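PDB 3R2U: metallo-beta-lactamase family protein from Staphylococcus aureus, which is probably a metal-dependent hydrolase of the metallo-beta-lactamase superfamily, with an iron-binding domain followed by rhodanese-like sequence. Local coordinates for residues G43-G48 / E69-T74; E49-D54 / I73-E78; Y287-A292 / A364-P369; N296-D301 / Q337-I342. All coordinates share one frame; numbering follows the deposited sequence.

Interaction 1: G43-G48 / E69-T74; sequences GCQKTG and EGLTIT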
# COMPACT_ATOMS: atom_id res chain seq x y z
N GLY A 43 -19.07 -13.11 15.92
CA GLY A 43 -19.24 -14.29 15.13
C GLY A 43 -19.32 -15.55 15.95
O GLY A 43 -18.63 -15.70 16.96
N CYS A 44 -20.16 -16.47 15.48
CA CYS A 44 -20.37 -17.75 16.13
C CYS A 44 -19.43 -18.75 15.49
O CYS A 44 -19.57 -19.09 14.31
CB CYS A 44 -21.81 -18.20 15.93
SG CYS A 44 -22.21 -19.83 16.58
N GLN A 45 -18.47 -19.23 16.26
CA GLN A 45 -17.52 -20.20 15.70
C GLN A 45 -18.18 -21.54 15.38
O GLN A 45 -17.77 -22.22 14.42
CB GLN A 45 -16.28 -20.35 16.59
CG GLN A 45 -15.33 -19.10 16.58
CD GLN A 45 -14.69 -18.80 15.21
OE1 GLN A 45 -14.77 -19.61 14.27
NE2 GLN A 45 -14.03 -17.64 15.10
N LYS A 46 -19.22 -21.91 16.11
CA LYS A 46 -19.92 -23.16 15.83
C LYS A 46 -20.65 -23.18 14.48
O LYS A 46 -20.52 -24.16 13.74
CB LYS A 46 -20.88 -23.49 16.97
CG LYS A 46 -20.13 -23.82 18.25
CD LYS A 46 -21.05 -24.12 19.41
CE LYS A 46 -20.26 -24.71 20.58
NZ LYS A 46 -19.52 -25.95 20.18
N THR A 47 -21.38 -22.12 14.13
CA THR A 47 -22.12 -22.09 12.87
C THR A 47 -21.47 -21.24 11.78
O THR A 47 -21.76 -21.41 10.61
CB THR A 47 -23.51 -21.50 13.06
OG1 THR A 47 -23.37 -20.12 13.39
CG2 THR A 47 -24.26 -22.23 14.17
N GLY A 48 -20.61 -20.29 12.15
CA GLY A 48 -20.00 -19.39 11.18
C GLY A 48 -20.80 -18.11 10.95
O GLY A 48 -20.33 -17.19 10.26
N GLU A 69 -11.47 -15.15 9.51
CA GLU A 69 -11.96 -15.97 10.62
C GLU A 69 -12.88 -17.11 10.21
O GLU A 69 -13.31 -17.83 11.07
CB GLU A 69 -12.71 -15.08 11.61
CG GLU A 69 -11.85 -13.97 12.20
CD GLU A 69 -10.70 -14.54 13.01
OE1 GLU A 69 -10.91 -15.58 13.65
OE2 GLU A 69 -9.60 -13.94 13.00
N GLY A 70 -13.18 -17.26 8.92
CA GLY A 70 -14.08 -18.32 8.47
C GLY A 70 -15.55 -18.04 8.76
O GLY A 70 -16.38 -18.95 8.82
N LEU A 71 -15.89 -16.78 8.93
CA LEU A 71 -17.26 -16.39 9.25
C LEU A 71 -17.95 -15.85 8.01
O LEU A 71 -17.30 -15.39 7.07
CB LEU A 71 -17.24 -15.30 10.31
CG LEU A 71 -16.58 -15.65 11.65
CD1 LEU A 71 -16.28 -14.38 12.43
CD2 LEU A 71 -17.43 -16.62 12.43
N THR A 72 -19.27 -15.87 8.04
CA THR A 72 -20.08 -15.33 6.98
C THR A 72 -20.99 -14.27 7.58
O THR A 72 -21.71 -14.53 8.53
CB THR A 72 -20.95 -16.43 6.32
OG1 THR A 72 -20.09 -17.45 5.81
CG2 THR A 72 -21.79 -15.87 5.17
N ILE A 73 -20.95 -13.06 7.02
CA ILE A 73 -21.78 -11.97 7.52
C ILE A 73 -23.20 -12.24 7.05
O ILE A 73 -23.50 -12.12 5.87
CB ILE A 73 -21.28 -10.61 7.03
CG1 ILE A 73 -19.86 -10.36 7.55
CG2 ILE A 73 -22.24 -9.49 7.48
CD1 ILE A 73 -19.20 -9.16 6.98
N THR A 74 -24.03 -12.65 8.00
CA THR A 74 -25.42 -13.02 7.78
C THR A 74 -26.37 -12.05 8.48
O THR A 74 -27.57 -12.10 8.26
CB THR A 74 -25.67 -14.42 8.36
OG1 THR A 74 -25.14 -14.47 9.70
CG2 THR A 74 -25.00 -15.51 7.50
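L71 meets G48, C44 and G43 with successive atoms of its side chain, and following it outward gives the plan of this contact. Its CB rests 3.6 Å from G48 O. CG then turns beside the backbone N (chi1 -60°), which sends the two methyls along the strand end that holds G43 and C44. CD2 packs between two carbonyl oxygens, 3.8 Å from C44 O and slightly closer to G48 O, while CD1 reaches G43 CA at 4.0 Å. G43 has no side chain, and the leucine lies directly against its backbone. F26 of strand 25-32 and A50 of strand 49-53 also touch this side chain.

The polar tie is a backbone one: T72 N donates to G48 O at 2.8 Å, nearly straight at 170°. The same oxygen has L71 CA at 3.3 Å as a weaker CA-H...O contact. G48 ends a tight turn after strand 37-44, in which G48 N bonds to C44 O at 2.7 Å and T47 N donates a hydrogen bond to C44 SG. G48 takes a positive phi, a conformation readily open to glycine. G70 closes helix 60-69 in a Schellman motif, and the chain then enters strand 72-77. At the outer margin the amide of Q45 and the carboxylate of E69 stand with their planes 76° apart, Q45 NE2 to E69 OE1 being 4.0 Å, too far for a hydrogen bond. The joint between hairpin turn and helix end therefore rests on one backbone bond and one buried leucine, with the Q45 and E69 side chains adding only loose contact at the outer margin.

Interaction 2: E49-D54 / I73-E78; sequences EAMIID and ITHAAE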
# COMPACT_ATOMS: atom_id res chain seq x y z
N GLU A 49 -21.98 -18.01 11.55
CA GLU A 49 -22.80 -16.81 11.40
C GLU A 49 -22.10 -15.63 12.05
O GLU A 49 -21.40 -15.79 13.02
CB GLU A 49 -24.22 -17.02 11.94
CG GLU A 49 -24.96 -18.09 11.14
CD GLU A 49 -26.41 -18.31 11.56
OE1 GLU A 49 -27.05 -17.42 12.17
OE2 GLU A 49 -26.94 -19.39 11.25
N ALA A 50 -22.29 -14.45 11.48
CA ALA A 50 -21.64 -13.25 12.02
C ALA A 50 -22.52 -12.04 11.81
O ALA A 50 -23.27 -11.96 10.83
CB ALA A 50 -20.28 -13.05 11.38
N MET A 51 -22.42 -11.09 12.74
CA MET A 51 -23.19 -9.87 12.71
C MET A 51 -22.34 -8.62 12.83
O MET A 51 -21.40 -8.58 13.63
CB MET A 51 -24.18 -9.85 13.89
CG MET A 51 -24.94 -8.52 14.01
SD MET A 51 -26.02 -8.38 15.44
CE MET A 51 -27.51 -9.19 14.86
N ILE A 52 -22.69 -7.59 12.04
CA ILE A 52 -22.05 -6.28 12.17
C ILE A 52 -22.99 -5.38 12.97
O ILE A 52 -24.17 -5.26 12.62
CB ILE A 52 -21.82 -5.56 10.84
CG1 ILE A 52 -21.03 -6.41 9.85
CG2 ILE A 52 -21.07 -4.25 11.09
CD1 ILE A 52 -21.07 -5.85 8.42
N ILE A 53 -22.48 -4.73 14.01
CA ILE A 53 -23.25 -3.76 14.78
C ILE A 53 -22.78 -2.34 14.43
O ILE A 53 -21.58 -2.04 14.45
CB ILE A 53 -23.13 -4.02 16.28
CG1 ILE A 53 -23.78 -5.37 16.60
CG2 ILE A 53 -23.81 -2.89 17.06
CD1 ILE A 53 -23.58 -5.81 17.98
N ASP A 54 -23.74 -1.48 14.09
CA ASP A 54 -23.52 -0.11 13.65
C ASP A 54 -22.55 -0.00 12.45
O ASP A 54 -21.58 0.73 12.49
CB ASP A 54 -23.11 0.81 14.83
CG ASP A 54 -24.29 1.13 15.77
OD1 ASP A 54 -25.46 0.94 15.34
OD2 ASP A 54 -24.06 1.63 16.92
N ILE A 73 -20.95 -13.06 7.02
CA ILE A 73 -21.78 -11.97 7.52
C ILE A 73 -23.20 -12.24 7.05
O ILE A 73 -23.50 -12.12 5.87
CB ILE A 73 -21.28 -10.61 7.03
CG1 ILE A 73 -19.86 -10.36 7.55
CG2 ILE A 73 -22.24 -9.49 7.48
CD1 ILE A 73 -19.20 -9.16 6.98
N THR A 74 -24.03 -12.65 8.00
CA THR A 74 -25.42 -13.02 7.78
C THR A 74 -26.37 -12.05 8.48
O THR A 74 -27.57 -12.10 8.26
CB THR A 74 -25.67 -14.42 8.36
OG1 THR A 74 -25.14 -14.47 9.70
CG2 THR A 74 -25.00 -15.51 7.50
N HIS A 75 -25.84 -11.17 9.32
CA HIS A 75 -26.66 -10.26 10.11
C HIS A 75 -26.01 -8.90 10.29
O HIS A 75 -24.78 -8.77 10.22
CB HIS A 75 -26.83 -10.80 11.55
CG HIS A 75 -27.47 -12.16 11.67
ND1 HIS A 75 -26.82 -13.33 11.32
CD2 HIS A 75 -28.65 -12.54 12.22
CE1 HIS A 75 -27.60 -14.36 11.58
NE2 HIS A 75 -28.72 -13.90 12.13
N ALA A 76 -26.85 -7.90 10.54
CA ALA A 76 -26.40 -6.57 10.96
C ALA A 76 -27.50 -5.92 11.79
O ALA A 76 -28.68 -6.13 11.56
CB ALA A 76 -26.03 -5.69 9.77
N ALA A 77 -27.10 -5.11 12.75
CA ALA A 77 -28.03 -4.44 13.61
C ALA A 77 -27.49 -3.05 13.84
O ALA A 77 -26.28 -2.79 13.74
CB ALA A 77 -28.18 -5.19 14.95
N GLU A 78 -28.40 -2.15 14.16
CA GLU A 78 -28.10 -0.80 14.36
C GLU A 78 -28.75 -0.32 15.66
O GLU A 78 -29.91 -0.60 15.91
CB GLU A 78 -28.65 -0.06 13.13
CG GLU A 78 -28.49 1.37 13.14
CD GLU A 78 -28.64 1.95 11.75
OE1 GLU A 78 -27.69 1.80 10.94
OE2 GLU A 78 -29.68 2.60 11.49
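The imidazole of H75 has its edge toward the segment E49-D54: E49 OE1 lies near the ring plane, 3.2 Å from H75 CE1, and A50 O is also at the edge. The carboxylate of E49 is turned only 20° from the ring, while its OE1 takes a hydrogen bond from the backbone N of G131. In the ring plane, too, T74 OG1 sits 2.6 Å from H75 ND1, a hydrogen bond in which either atom could be the donor. This bond probably helps to fix the imidazole's rotation. M51 CE approaches the ring obliquely; the methionine chain leaves CA with CG opposite the backbone N (chi1 174°), and M51 CB lies 3.7 Å from H75 CB, while M51 SD reaches A77 CB.

The two strands run parallel, as the paired strands of a beta-alpha-beta crossover do, with helix 60-69 as the connection; this unit belongs to the metallo-beta-lactamase fold. Between A50 and M51 the register slips by one, a beta bulge, and A50 O consequently accepts from both T74 N, at 3.0 Å, and H75 N, at 3.1 Å. Beyond the bulge the ladder is regular: I52 N to H75 O, A77 N to I52 O and D54 N to A77 O.

On the face opposite M51 and H75, I52 CD1 meets I73 CG2 at 3.9 Å, and Y62 of helix 60-69 packs against both residues. At the end of the strands D54 OD1 approaches E78 CA at 3.3 Å and is bonded to T79 N and H82 NE2; the D54 side chain lies about 8 Å from the bound iron.

Interaction 3: Y287-A292 / A364-P369; sequences YTVYPA and AGYQLP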
# COMPACT_ATOMS: atom_id res chain seq x y z
N TYR A 287 -15.63 6.12 -6.27
CA TYR A 287 -15.73 6.82 -7.53
C TYR A 287 -14.49 7.60 -7.85
O TYR A 287 -13.69 7.90 -6.97
CB TYR A 287 -16.97 7.72 -7.56
CG TYR A 287 -17.01 8.85 -6.56
CD1 TYR A 287 -17.43 8.64 -5.24
CD2 TYR A 287 -16.68 10.15 -6.93
CE1 TYR A 287 -17.50 9.70 -4.32
CE2 TYR A 287 -16.74 11.19 -6.04
CZ TYR A 287 -17.16 10.97 -4.74
OH TYR A 287 -17.22 12.01 -3.88
N THR A 288 -14.32 7.94 -9.11
CA THR A 288 -13.13 8.67 -9.52
C THR A 288 -13.24 10.16 -9.26
O THR A 288 -14.31 10.77 -9.42
CB THR A 288 -12.81 8.46 -11.02
OG1 THR A 288 -13.88 8.97 -11.83
CG2 THR A 288 -12.60 6.97 -11.33
N VAL A 289 -12.13 10.73 -8.81
CA VAL A 289 -11.99 12.16 -8.62
C VAL A 289 -10.76 12.58 -9.41
O VAL A 289 -9.61 12.27 -9.03
CB VAL A 289 -11.85 12.54 -7.17
CG1 VAL A 289 -11.67 14.05 -7.06
CG2 VAL A 289 -13.08 12.06 -6.39
N TYR A 290 -11.01 13.22 -10.53
CA TYR A 290 -9.99 13.61 -11.45
C TYR A 290 -9.84 15.15 -11.49
O TYR A 290 -10.66 15.89 -10.92
CB TYR A 290 -10.29 13.04 -12.86
CG TYR A 290 -10.22 11.52 -13.07
CD1 TYR A 290 -9.55 10.66 -12.19
CD2 TYR A 290 -10.71 10.97 -14.26
CE1 TYR A 290 -9.48 9.25 -12.45
CE2 TYR A 290 -10.63 9.59 -14.53
CZ TYR A 290 -10.01 8.74 -13.63
OH TYR A 290 -9.95 7.38 -13.96
N PRO A 291 -8.80 15.64 -12.15
CA PRO A 291 -8.62 17.11 -12.16
C PRO A 291 -9.85 17.81 -12.68
O PRO A 291 -10.48 17.33 -13.61
CB PRO A 291 -7.45 17.31 -13.12
CG PRO A 291 -6.67 16.03 -13.02
CD PRO A 291 -7.65 14.94 -12.74
N ALA A 292 -10.17 18.94 -12.08
CA ALA A 292 -11.32 19.72 -12.52
C ALA A 292 -10.86 21.10 -12.94
O ALA A 292 -9.99 21.67 -12.33
CB ALA A 292 -12.35 19.82 -11.40
N ALA A 364 -16.59 16.68 -7.10
CA ALA A 364 -16.57 16.83 -8.55
C ALA A 364 -15.19 16.76 -9.17
O ALA A 364 -15.05 16.45 -10.34
CB ALA A 364 -17.26 18.13 -8.95
N GLY A 365 -14.16 17.01 -8.39
CA GLY A 365 -12.80 16.98 -8.93
C GLY A 365 -11.85 17.67 -8.01
O GLY A 365 -12.22 18.04 -6.91
N TYR A 366 -10.59 17.79 -8.42
CA TYR A 366 -9.59 18.41 -7.58
C TYR A 366 -8.67 19.32 -8.38
O TYR A 366 -8.64 19.28 -9.61
CB TYR A 366 -8.76 17.35 -6.85
CG TYR A 366 -7.73 16.62 -7.71
CD1 TYR A 366 -8.08 15.48 -8.42
CD2 TYR A 366 -6.42 17.06 -7.79
CE1 TYR A 366 -7.15 14.82 -9.22
CE2 TYR A 366 -5.48 16.41 -8.58
CZ TYR A 366 -5.86 15.29 -9.30
OH TYR A 366 -4.96 14.64 -10.07
N GLN A 367 -7.98 20.20 -7.66
CA GLN A 367 -6.94 21.04 -8.23
C GLN A 367 -5.71 20.87 -7.33
O GLN A 367 -5.83 20.70 -6.12
CB GLN A 367 -7.32 22.51 -8.32
CG GLN A 367 -8.39 22.86 -9.35
CD GLN A 367 -9.76 23.11 -8.75
OE1 GLN A 367 -10.79 22.72 -9.32
NE2 GLN A 367 -9.78 23.77 -7.61
N LEU A 368 -4.54 20.87 -7.93
CA LEU A 368 -3.32 20.79 -7.14
C LEU A 368 -3.12 22.13 -6.44
O LEU A 368 -3.60 23.15 -6.92
CB LEU A 368 -2.10 20.53 -8.04
CG LEU A 368 -2.09 19.22 -8.82
CD1 LEU A 368 -0.96 19.29 -9.92
CD2 LEU A 368 -1.92 18.06 -7.88
N PRO A 369 -2.46 22.12 -5.28
CA PRO A 369 -2.17 23.36 -4.58
C PRO A 369 -1.20 24.20 -5.40
O PRO A 369 -0.36 23.65 -6.09
CB PRO A 369 -1.50 22.90 -3.28
CG PRO A 369 -1.20 21.44 -3.45
CD PRO A 369 -2.04 20.91 -4.54
O HOH W 1 -13.56 14.04 -11.41
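P291 and Y366 form a single backbone bridge between two segments whose touching parts run 66° apart, so the chains meet briefly rather than pairing along their length. Y366 N donates to Y290 O at 3.1 Å, with the donor well above the carbonyl plane, and A292 N returns a bond to Y366 O at 2.9 Å. A water accepts from Y290 N and lies within hydrogen-bonding distance of A364 O, so it may bridge the two. G365 passes close against the loop, its CA 3.1 Å from Y290 O; A292 CB also packs on it.

The ring of Y366 is the main side-chain surface. Its CG lies between the backbone N and the carbonyl carbon (chi1 75°), and this places the ring alongside P291, both pointing the same way. P291 CA stands over one face in a CH-pi contact, 4.3 Å from the ring centroid, and P291 CD touches Y366 CE1 at 3.6 Å. V289 O comes to the ring edge near its plane, and V289 CG1 packs on G365 CA at 3.7 Å.

Further along, Y366 OH bonds to D67 of the third subunit, and Y290 OH bonds to the backbone N of L59 of that subunit. The loop before strand 298-301 is thus fastened to strand 363-367, outermost in this chain's parallel sheet, by backbone bonds and proline-tyrosine packing, while the hydroxyls of Y290 and Y366 serve the subunit interface.

Interaction 4: N296-D301 / Q337-I342; sequences NRLTFD and QEINLI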
# COMPACT_ATOMS: atom_id res chain seq x y z
N ASN A 296 -15.52 27.27 -9.97
CA ASN A 296 -16.74 27.92 -9.48
C ASN A 296 -17.56 26.94 -8.64
O ASN A 296 -18.74 26.67 -8.91
CB ASN A 296 -17.54 28.46 -10.66
CG ASN A 296 -16.77 29.51 -11.43
OD1 ASN A 296 -16.72 29.51 -12.66
ND2 ASN A 296 -16.11 30.38 -10.69
N ARG A 297 -16.90 26.40 -7.63
CA ARG A 297 -17.54 25.47 -6.73
C ARG A 297 -17.00 25.69 -5.35
O ARG A 297 -15.89 26.20 -5.17
CB ARG A 297 -17.25 24.02 -7.10
CG ARG A 297 -17.84 23.54 -8.38
CD ARG A 297 -17.75 22.02 -8.43
NE ARG A 297 -18.30 21.48 -9.66
CZ ARG A 297 -17.57 20.97 -10.64
NH1 ARG A 297 -16.25 20.88 -10.52
NH2 ARG A 297 -18.18 20.51 -11.73
N LEU A 298 -17.78 25.28 -4.38
CA LEU A 298 -17.33 25.34 -3.01
C LEU A 298 -16.09 24.46 -3.04
O LEU A 298 -16.14 23.34 -3.57
CB LEU A 298 -18.41 24.74 -2.13
CG LEU A 298 -18.11 24.56 -0.64
CD1 LEU A 298 -17.70 25.90 -0.04
CD2 LEU A 298 -19.36 23.97 0.03
N THR A 299 -14.97 24.97 -2.52
CA THR A 299 -13.70 24.25 -2.57
C THR A 299 -12.98 24.16 -1.21
O THR A 299 -12.80 25.17 -0.54
CB THR A 299 -12.76 24.96 -3.56
OG1 THR A 299 -13.37 25.01 -4.85
CG2 THR A 299 -11.45 24.25 -3.66
N PHE A 300 -12.52 22.96 -0.84
CA PHE A 300 -11.82 22.75 0.43
C PHE A 300 -10.36 22.35 0.20
O PHE A 300 -10.06 21.46 -0.60
CB PHE A 300 -12.52 21.68 1.27
CG PHE A 300 -13.91 22.06 1.69
CD1 PHE A 300 -14.11 23.03 2.66
CD2 PHE A 300 -15.02 21.46 1.12
CE1 PHE A 300 -15.38 23.41 3.04
CE2 PHE A 300 -16.31 21.82 1.53
CZ PHE A 300 -16.48 22.79 2.47
N ASP A 301 -9.46 23.04 0.90
CA ASP A 301 -8.03 22.82 0.77
C ASP A 301 -7.66 21.89 1.90
O ASP A 301 -7.83 22.22 3.07
CB ASP A 301 -7.29 24.15 0.83
CG ASP A 301 -5.79 24.03 0.55
OD1 ASP A 301 -5.14 23.02 0.90
OD2 ASP A 301 -5.23 25.00 -0.00
N GLN A 337 -24.58 20.57 -2.96
CA GLN A 337 -23.68 21.04 -4.01
C GLN A 337 -22.53 20.09 -4.26
O GLN A 337 -22.11 19.35 -3.38
CB GLN A 337 -23.08 22.40 -3.63
CG GLN A 337 -24.09 23.50 -3.36
CD GLN A 337 -23.45 24.86 -3.10
OE1 GLN A 337 -22.27 25.10 -3.43
NE2 GLN A 337 -24.24 25.78 -2.56
N GLU A 338 -22.04 20.13 -5.48
CA GLU A 338 -20.83 19.42 -5.85
C GLU A 338 -19.66 20.28 -5.36
O GLU A 338 -19.71 21.51 -5.44
CB GLU A 338 -20.73 19.22 -7.36
CG GLU A 338 -21.94 18.50 -7.97
CD GLU A 338 -21.75 18.21 -9.47
OE1 GLU A 338 -22.64 18.56 -10.27
OE2 GLU A 338 -20.69 17.65 -9.86
N ILE A 339 -18.62 19.64 -4.87
CA ILE A 339 -17.49 20.32 -4.25
C ILE A 339 -16.16 19.92 -4.85
O ILE A 339 -16.00 18.79 -5.31
CB ILE A 339 -17.54 19.94 -2.75
CG1 ILE A 339 -18.75 20.63 -2.11
CG2 ILE A 339 -16.25 20.25 -2.03
CD1 ILE A 339 -19.17 20.06 -0.78
N ASN A 340 -15.21 20.86 -4.92
CA ASN A 340 -13.84 20.56 -5.33
C ASN A 340 -12.93 20.47 -4.10
O ASN A 340 -13.18 21.12 -3.08
CB ASN A 340 -13.26 21.65 -6.23
CG ASN A 340 -13.84 21.66 -7.62
OD1 ASN A 340 -14.42 20.69 -8.08
ND2 ASN A 340 -13.63 22.75 -8.32
N LEU A 341 -11.88 19.68 -4.23
CA LEU A 341 -10.88 19.56 -3.21
C LEU A 341 -9.53 19.98 -3.77
O LEU A 341 -9.28 19.82 -4.96
CB LEU A 341 -10.79 18.12 -2.72
CG LEU A 341 -12.02 17.53 -2.09
CD1 LEU A 341 -11.79 16.05 -1.70
CD2 LEU A 341 -12.46 18.42 -0.87
N ILE A 342 -8.70 20.56 -2.91
CA ILE A 342 -7.35 20.97 -3.28
C ILE A 342 -6.36 20.06 -2.57
O ILE A 342 -6.37 19.91 -1.33
CB ILE A 342 -7.07 22.45 -2.99
CG1 ILE A 342 -7.92 23.33 -3.92
CG2 ILE A 342 -5.55 22.76 -3.18
CD1 ILE A 342 -7.77 24.75 -3.70
O HOH W 2 -20.33 24.18 -5.03
O HOH W 3 -12.17 24.95 -7.22
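T299 OG1 and N340 ND2 are joined by a water, which donates to the first and accepts from the second; T299 OG1 also donates to R297 O at 2.8 Å. The water adds to the direct backbone bonds of N340, whose ND2 also bonds to N294 O. In the conformer considered, N340 OD1 accepts R297 NH1 at 3.1 Å, with guanidinium and amide planes 84° apart; as R297 is modelled in two conformers, this bond is doubtful. A second water ties L298 N to Q337 OE1 and E338 O near the strand starts.

Beyond this the parallel ladder runs through N340 N to L298 O, F300 N to N340 O and I342 N to F300 O, the last 2.8 Å. On the face carrying L298, F300 and I339, F300 CD2 rests 3.6 Å from I339 CG2, with L341 CD2 at the ring edge. On the other face, T299 CG2 meets I342 CG1 at 3.7 Å.

These are the central strands of a four-stranded parallel sheet. The contact divides by chemistry: one face is wholly apolar, with L298, F300, I339 and L341, while the face with T299, N340, D301 and I342 mixes polar bonds with apolar packing.

Interactions 1 and 2 share I73 and T74 and belong to one mixed sheet; interactions 3 and 4 adjoin at strands 339-342 and 363-367 of a separate parallel sheet, with centres 35 to 43 Å from the first pair. Within each pair a buried, strand-to-strand ladder (interactions 2 and 4) is accompanied by a partly buried contact (1 and 3) where a turn or loop is tied by one or two backbone bonds and packing on glycine. The two ladders differ: interaction 2 has a bulge and ends near the iron, whereas interaction 4 keeps its register and adds water bridges. Interaction 3 also meets the third subunit through several residues, whereas interaction 1 reaches the second weakly, through E69.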